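PDB 5SWV: pentafunctional AROM polypeptide from Schizosaccharomyces pombe, which carries out five steps of the shikimate pathway, the fragment here comprising its dehydroquinate dehydratase and shikimate dehydrogenase domains. Local coordinates for residues Asn499-Leu509 with Phe522-Ile530. Residues are numbered along the deposited sequence; the frame is centred on the assembly and turned at random.
Sequences NGLEALVRQGL and FDAVYQKVI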
ATOM      1  N   ASN A 499       6.915  -2.071  19.418  1.00 43.13           N
ATOM      2  CA  ASN A 499       8.346  -2.266  19.622  1.00 44.16           C
ATOM      3  C   ASN A 499       9.136  -2.087  18.345  1.00 42.82           C
ATOM      4  O   ASN A 499       8.564  -2.028  17.257  1.00 42.25           O
ATOM      5  CB  ASN A 499       8.638  -3.623  20.295  1.00 46.37           C
ATOM      6  CG  ASN A 499       8.420  -4.832  19.386  1.00 48.16           C
ATOM      7  OD1 ASN A 499       7.873  -4.757  18.275  1.00 48.95           O
ATOM      8  ND2 ASN A 499       8.860  -5.974  19.880  1.00 51.00           N
ATOM      9  N   GLY A 500      10.454  -2.014  18.498  1.00 42.17           N
ATOM     10  CA  GLY A 500      11.358  -1.709  17.397  1.00 41.96           C
ATOM     11  C   GLY A 500      11.483  -2.816  16.378  1.00 41.82           C
ATOM     12  O   GLY A 500      11.876  -2.588  15.245  1.00 41.28           O
ATOM     13  N   LEU A 501      11.156  -4.026  16.785  1.00 43.43           N
ATOM     14  CA  LEU A 501      11.134  -5.137  15.853  1.00 44.50           C
ATOM     15  C   LEU A 501      10.001  -4.968  14.838  1.00 42.49           C
ATOM     16  O   LEU A 501      10.193  -5.186  13.641  1.00 40.74           O
ATOM     17  CB  LEU A 501      11.016  -6.451  16.620  1.00 46.93           C
ATOM     18  CG  LEU A 501      11.309  -7.742  15.849  1.00 49.59           C
ATOM     19  CD1 LEU A 501      12.573  -7.618  14.988  1.00 50.26           C
ATOM     20  CD2 LEU A 501      11.405  -8.914  16.831  1.00 50.55           C
ATOM     21  N   GLU A 502       8.835  -4.539  15.314  1.00 41.43           N
ATOM     22  CA  GLU A 502       7.760  -4.206  14.402  1.00 41.04           C
ATOM     23  C   GLU A 502       8.218  -3.182  13.362  1.00 39.80           C
ATOM     24  O   GLU A 502       7.998  -3.376  12.174  1.00 39.29           O
ATOM     25  CB  GLU A 502       6.525  -3.703  15.140  1.00 41.46           C
ATOM     26  CG  GLU A 502       5.521  -3.057  14.198  1.00 41.74           C
ATOM     27  CD  GLU A 502       4.142  -2.950  14.764  1.00 42.41           C
ATOM     28  OE1 GLU A 502       3.963  -3.230  15.963  1.00 43.20           O
ATOM     29  OE2 GLU A 502       3.244  -2.570  13.986  1.00 43.01           O
ATOM     30  N   ALA A 503       8.847  -2.104  13.807  1.00 38.76           N
ATOM     31  CA  ALA A 503       9.323  -1.087  12.875  1.00 38.70           C
ATOM     32  C   ALA A 503      10.335  -1.620  11.886  1.00 38.38           C
ATOM     33  O   ALA A 503      10.245  -1.316  10.708  1.00 37.39           O
ATOM     34  CB  ALA A 503       9.915   0.094  13.616  1.00 39.30           C
ATOM     35  N   LEU A 504      11.293  -2.405  12.371  1.00 40.01           N
ATOM     36  CA  LEU A 504      12.290  -3.061  11.502  1.00 42.28           C
ATOM     37  C   LEU A 504      11.618  -3.909  10.421  1.00 40.69           C
ATOM     38  O   LEU A 504      12.031  -3.887   9.258  1.00 40.81           O
ATOM     39  CB  LEU A 504      13.243  -3.962  12.305  1.00 45.17           C
ATOM     40  CG  LEU A 504      14.561  -4.389  11.600  1.00 49.04           C
ATOM     41  CD1 LEU A 504      15.632  -4.538  12.679  1.00 51.01           C
ATOM     42  CD2 LEU A 504      14.536  -5.656  10.699  1.00 49.94           C
ATOM     43  N   VAL A 505      10.587  -4.649  10.809  1.00 38.72           N
ATOM     44  CA  VAL A 505       9.868  -5.477   9.863  1.00 38.16           C
ATOM     45  C   VAL A 505       9.173  -4.643   8.804  1.00 37.37           C
ATOM     46  O   VAL A 505       9.221  -4.995   7.627  1.00 37.19           O
ATOM     47  CB  VAL A 505       8.868  -6.403  10.572  1.00 38.44           C
ATOM     48  CG1 VAL A 505       7.866  -7.013   9.590  1.00 38.66           C
ATOM     49  CG2 VAL A 505       9.631  -7.501  11.294  1.00 38.70           C
ATOM     50  N   ARG A 506       8.548  -3.546   9.212  1.00 37.00           N
ATOM     51  CA  ARG A 506       7.867  -2.669   8.265  1.00 36.85           C
ATOM     52  C   ARG A 506       8.814  -1.881   7.337  1.00 36.63           C
ATOM     53  O   ARG A 506       8.398  -1.518   6.240  1.00 35.90           O
ATOM     54  CB  ARG A 506       6.887  -1.750   8.994  1.00 37.41           C
ATOM     55  CG  ARG A 506       5.773  -2.503   9.724  1.00 38.47           C
ATOM     56  CD  ARG A 506       4.623  -1.591  10.147  1.00 38.86           C
ATOM     57  NE  ARG A 506       3.642  -2.207  11.062  1.00 39.34           N
ATOM     58  CZ  ARG A 506       2.578  -2.942  10.703  1.00 39.05           C
ATOM     59  NH1 ARG A 506       2.307  -3.231   9.436  1.00 38.66           N
ATOM     60  NH2 ARG A 506       1.770  -3.405  11.640  1.00 39.45           N
ATOM     61  N   GLN A 507      10.065  -1.633   7.758  1.00 37.53           N
ATOM     62  CA  GLN A 507      11.106  -1.055   6.864  1.00 38.32           C
ATOM     63  C   GLN A 507      11.400  -1.961   5.708  1.00 37.34           C
ATOM     64  O   GLN A 507      11.445  -1.515   4.559  1.00 36.80           O
ATOM     65  CB  GLN A 507      12.445  -0.845   7.566  1.00 39.89           C
ATOM     66  CG  GLN A 507      12.451   0.299   8.547  1.00 41.99           C
ATOM     67  CD  GLN A 507      13.684   0.289   9.430  1.00 43.45           C
ATOM     68  OE1 GLN A 507      14.657  -0.432   9.143  1.00 44.09           O
ATOM     69  NE2 GLN A 507      13.651   1.092  10.520  1.00 43.16           N
ATOM     70  N   GLY A 508      11.646  -3.227   6.045  1.00 36.76           N
ATOM     71  CA  GLY A 508      11.840  -4.284   5.068  1.00 36.29           C
ATOM     72  C   GLY A 508      10.662  -4.428   4.129  1.00 35.60           C
ATOM     73  O   GLY A 508      10.862  -4.571   2.934  1.00 36.57           O
ATOM     74  N   LEU A 509       9.441  -4.374   4.657  1.00 34.77           N
ATOM     75  CA  LEU A 509       8.241  -4.528   3.823  1.00 34.46           C
ATOM     76  C   LEU A 509       8.071  -3.371   2.836  1.00 33.67           C
ATOM     77  O   LEU A 509       7.720  -3.580   1.684  1.00 33.09           O
ATOM     78  CB  LEU A 509       6.984  -4.716   4.683  1.00 34.49           C
ATOM     79  CG  LEU A 509       6.930  -6.040   5.465  1.00 35.05           C
ATOM     80  CD1 LEU A 509       5.813  -6.032   6.502  1.00 35.22           C
ATOM     81  CD2 LEU A 509       6.758  -7.224   4.539  1.00 35.10           C
ATOM     82  N   PHE A 522       1.921  -8.157   7.088  1.00 39.23           N
ATOM     83  CA  PHE A 522       2.819  -7.952   8.211  1.00 39.28           C
ATOM     84  C   PHE A 522       2.842  -9.150   9.150  1.00 39.81           C
ATOM     85  O   PHE A 522       3.908  -9.628   9.483  1.00 40.67           O
ATOM     86  CB  PHE A 522       2.446  -6.690   8.971  1.00 39.63           C
ATOM     87  CG  PHE A 522       3.122  -6.559  10.311  1.00 39.99           C
ATOM     88  CD1 PHE A 522       4.371  -5.976  10.419  1.00 39.74           C
ATOM     89  CD2 PHE A 522       2.493  -7.016  11.470  1.00 40.20           C
ATOM     90  CE1 PHE A 522       4.985  -5.852  11.655  1.00 39.94           C
ATOM     91  CE2 PHE A 522       3.101  -6.896  12.709  1.00 40.31           C
ATOM     92  CZ  PHE A 522       4.349  -6.311  12.801  1.00 40.29           C
ATOM     93  N   ASP A 523       1.669  -9.627   9.558  1.00 40.59           N
ATOM     94  CA  ASP A 523       1.548 -10.661  10.603  1.00 41.47           C
ATOM     95  C   ASP A 523       2.374 -11.926  10.387  1.00 41.11           C
ATOM     96  O   ASP A 523       3.159 -12.300  11.255  1.00 41.86           O
ATOM     97  CB  ASP A 523       0.086 -11.076  10.786  1.00 42.84           C
ATOM     98  CG  ASP A 523      -0.729 -10.076  11.587  1.00 44.36           C
ATOM     99  OD1 ASP A 523      -0.203  -9.032  12.057  1.00 44.20           O
ATOM    100  OD2 ASP A 523      -1.932 -10.366  11.753  1.00 46.50           O
ATOM    101  N   ALA A 524       2.184 -12.588   9.246  1.00 40.31           N
ATOM    102  CA  ALA A 524       2.887 -13.848   8.954  1.00 40.04           C
ATOM    103  C   ALA A 524       4.373 -13.646   8.707  1.00 39.92           C
ATOM    104  O   ALA A 524       5.168 -14.535   8.989  1.00 41.00           O
ATOM    105  CB  ALA A 524       2.256 -14.575   7.778  1.00 39.54           C
ATOM    106  N   VAL A 525       4.752 -12.485   8.188  1.00 39.60           N
ATOM    107  CA  VAL A 525       6.159 -12.186   7.969  1.00 39.70           C
ATOM    108  C   VAL A 525       6.843 -11.913   9.307  1.00 40.46           C
ATOM    109  O   VAL A 525       7.986 -12.311   9.509  1.00 40.19           O
ATOM    110  CB  VAL A 525       6.349 -10.991   7.027  1.00 39.29           C
ATOM    111  CG1 VAL A 525       7.821 -10.661   6.879  1.00 39.24           C
ATOM    112  CG2 VAL A 525       5.777 -11.298   5.651  1.00 39.72           C
ATOM    113  N   TYR A 526       6.136 -11.235  10.203  1.00 41.37           N
ATOM    114  CA  TYR A 526       6.612 -10.979  11.558  1.00 42.42           C
ATOM    115  C   TYR A 526       6.757 -12.290  12.355  1.00 44.61           C
ATOM    116  O   TYR A 526       7.742 -12.467  13.063  1.00 44.52           O
ATOM    117  CB  TYR A 526       5.670  -9.966  12.254  1.00 41.82           C
ATOM    118  CG  TYR A 526       6.040  -9.600  13.669  1.00 40.96           C
ATOM    119  CD1 TYR A 526       5.632 -10.396  14.748  1.00 40.64           C
ATOM    120  CD2 TYR A 526       6.794  -8.467  13.939  1.00 40.77           C
ATOM    121  CE1 TYR A 526       5.977 -10.084  16.048  1.00 40.37           C
ATOM    122  CE2 TYR A 526       7.140  -8.139  15.246  1.00 40.86           C
ATOM    123  CZ  TYR A 526       6.727  -8.953  16.294  1.00 40.68           C
ATOM    124  OH  TYR A 526       7.061  -8.632  17.577  1.00 40.33           O
ATOM    125  N   GLN A 527       5.804 -13.212  12.219  1.00 48.62           N
ATOM    126  CA  GLN A 527       5.862 -14.499  12.954  1.00 52.77           C
ATOM    127  C   GLN A 527       7.101 -15.344  12.673  1.00 53.31           C
ATOM    128  O   GLN A 527       7.568 -16.049  13.565  1.00 53.27           O
ATOM    129  CB  GLN A 527       4.591 -15.361  12.735  1.00 55.21           C
ATOM    130  CG  GLN A 527       3.334 -14.885  13.481  1.00 58.46           C
ATOM    131  CD  GLN A 527       3.593 -14.486  14.949  1.00 60.78           C
ATOM    132  OE1 GLN A 527       4.291 -15.197  15.684  1.00 62.94           O
ATOM    133  NE2 GLN A 527       3.044 -13.340  15.373  1.00 60.31           N
ATOM    134  N   LYS A 528       7.616 -15.260  11.443  1.00 54.44           N
ATOM    135  CA  LYS A 528       8.824 -15.979  11.027  1.00 55.91           C
ATOM    136  C   LYS A 528      10.122 -15.230  11.353  1.00 55.42           C
ATOM    137  O   LYS A 528      11.152 -15.849  11.618  1.00 55.48           O
ATOM    138  CB  LYS A 528       8.741 -16.352   9.539  1.00 57.50           C
ATOM    139  CG  LYS A 528       7.705 -17.454   9.272  1.00 60.94           C
ATOM    140  CD  LYS A 528       7.792 -18.106   7.882  1.00 63.21           C
ATOM    141  CE  LYS A 528       9.088 -18.879   7.638  1.00 64.30           C
ATOM    142  NZ  LYS A 528       9.344 -19.903   8.689  1.00 65.22           N
ATOM    143  N   VAL A 529      10.077 -13.904  11.357  1.00 55.76           N
ATOM    144  CA  VAL A 529      11.209 -13.118  11.837  1.00 56.49           C
ATOM    145  C   VAL A 529      11.452 -13.404  13.329  1.00 59.53           C
ATOM    146  O   VAL A 529      12.589 -13.652  13.711  1.00 60.72           O
ATOM    147  CB  VAL A 529      11.035 -11.601  11.558  1.00 54.59           C
ATOM    148  CG1 VAL A 529      12.088 -10.775  12.274  1.00 54.19           C
ATOM    149  CG2 VAL A 529      11.134 -11.328  10.068  1.00 53.75           C
ATOM    150  N   ILE A 530      10.409 -13.404  14.164  1.00 62.15           N
ATOM    151  CA  ILE A 530      10.619 -13.587  15.620  1.00 64.57           C
ATOM    152  C   ILE A 530      11.013 -15.005  16.048  1.00 67.21           C
ATOM    153  O   ILE A 530      11.716 -15.153  17.053  1.00 67.29           O
ATOM    154  CB  ILE A 530       9.439 -13.079  16.495  1.00 64.13           C
ATOM    155  CG1 ILE A 530       8.170 -13.934  16.347  1.00 63.37           C
ATOM    156  CG2 ILE A 530       9.139 -11.619  16.185  1.00 64.30           C
ATOM    157  CD1 ILE A 530       7.115 -13.591  17.382  1.00 62.44           C
TER
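Phe522 reaches into helix 500-516 as a knob among Glu502, Val505, Arg506 and Leu509, and the tight part of the contact gathers around its ring. Phe522 CG lies anti to the backbone N (chi1 167°), which carries the ring across to the other helix. The Arg506 guanidinium lies flat on one ring face in a cation-pi stack, with CZ 3.8 Å from the Phe522 ring centroid and the planes 14° apart; Tyr526 CB lies over the rim of the opposite face. Glu502, one turn before Arg506, fixes the guanidinium in a side-on salt bridge: Glu502 OE2, met on its anti side, accepts from both Arg506 NE (3.0 Å, on the anti lone pair) and Arg506 NH2 (2.9 Å). Glu502 CG meets Phe522 CZ at 3.7 Å. Val505 is buried and spreads its two methyls, CG1 against Phe522 CE1 (3.7 Å) and CG2 against Tyr526 CD2 (4.0 Å) and buried Val529. Leu501 extends this apolar row, CD1 on Val529 CG1 and CD2 on Ile530 CG2 (3.6 Å). Leu509 CD1 comes to the ring edge, while its CD2 faces Val525; both residues also touch Leu269 of helix 266-277. The looser side lies at exposed Ile530, which buries little, and at Asn499, where Tyr526 OH stays 4.0 Å from Asn499 ND2 without a hydrogen bond. Asn499 is the N-cap of helix 500-516; its OD1 accepts from Glu502 N. With no hydrogen bond between the segments, the closing helices of the shikimate dehydrogenase C-terminal region are joined here by apolar packing and one cation-pi stack, whose positive charge is probably partly balanced by Glu502.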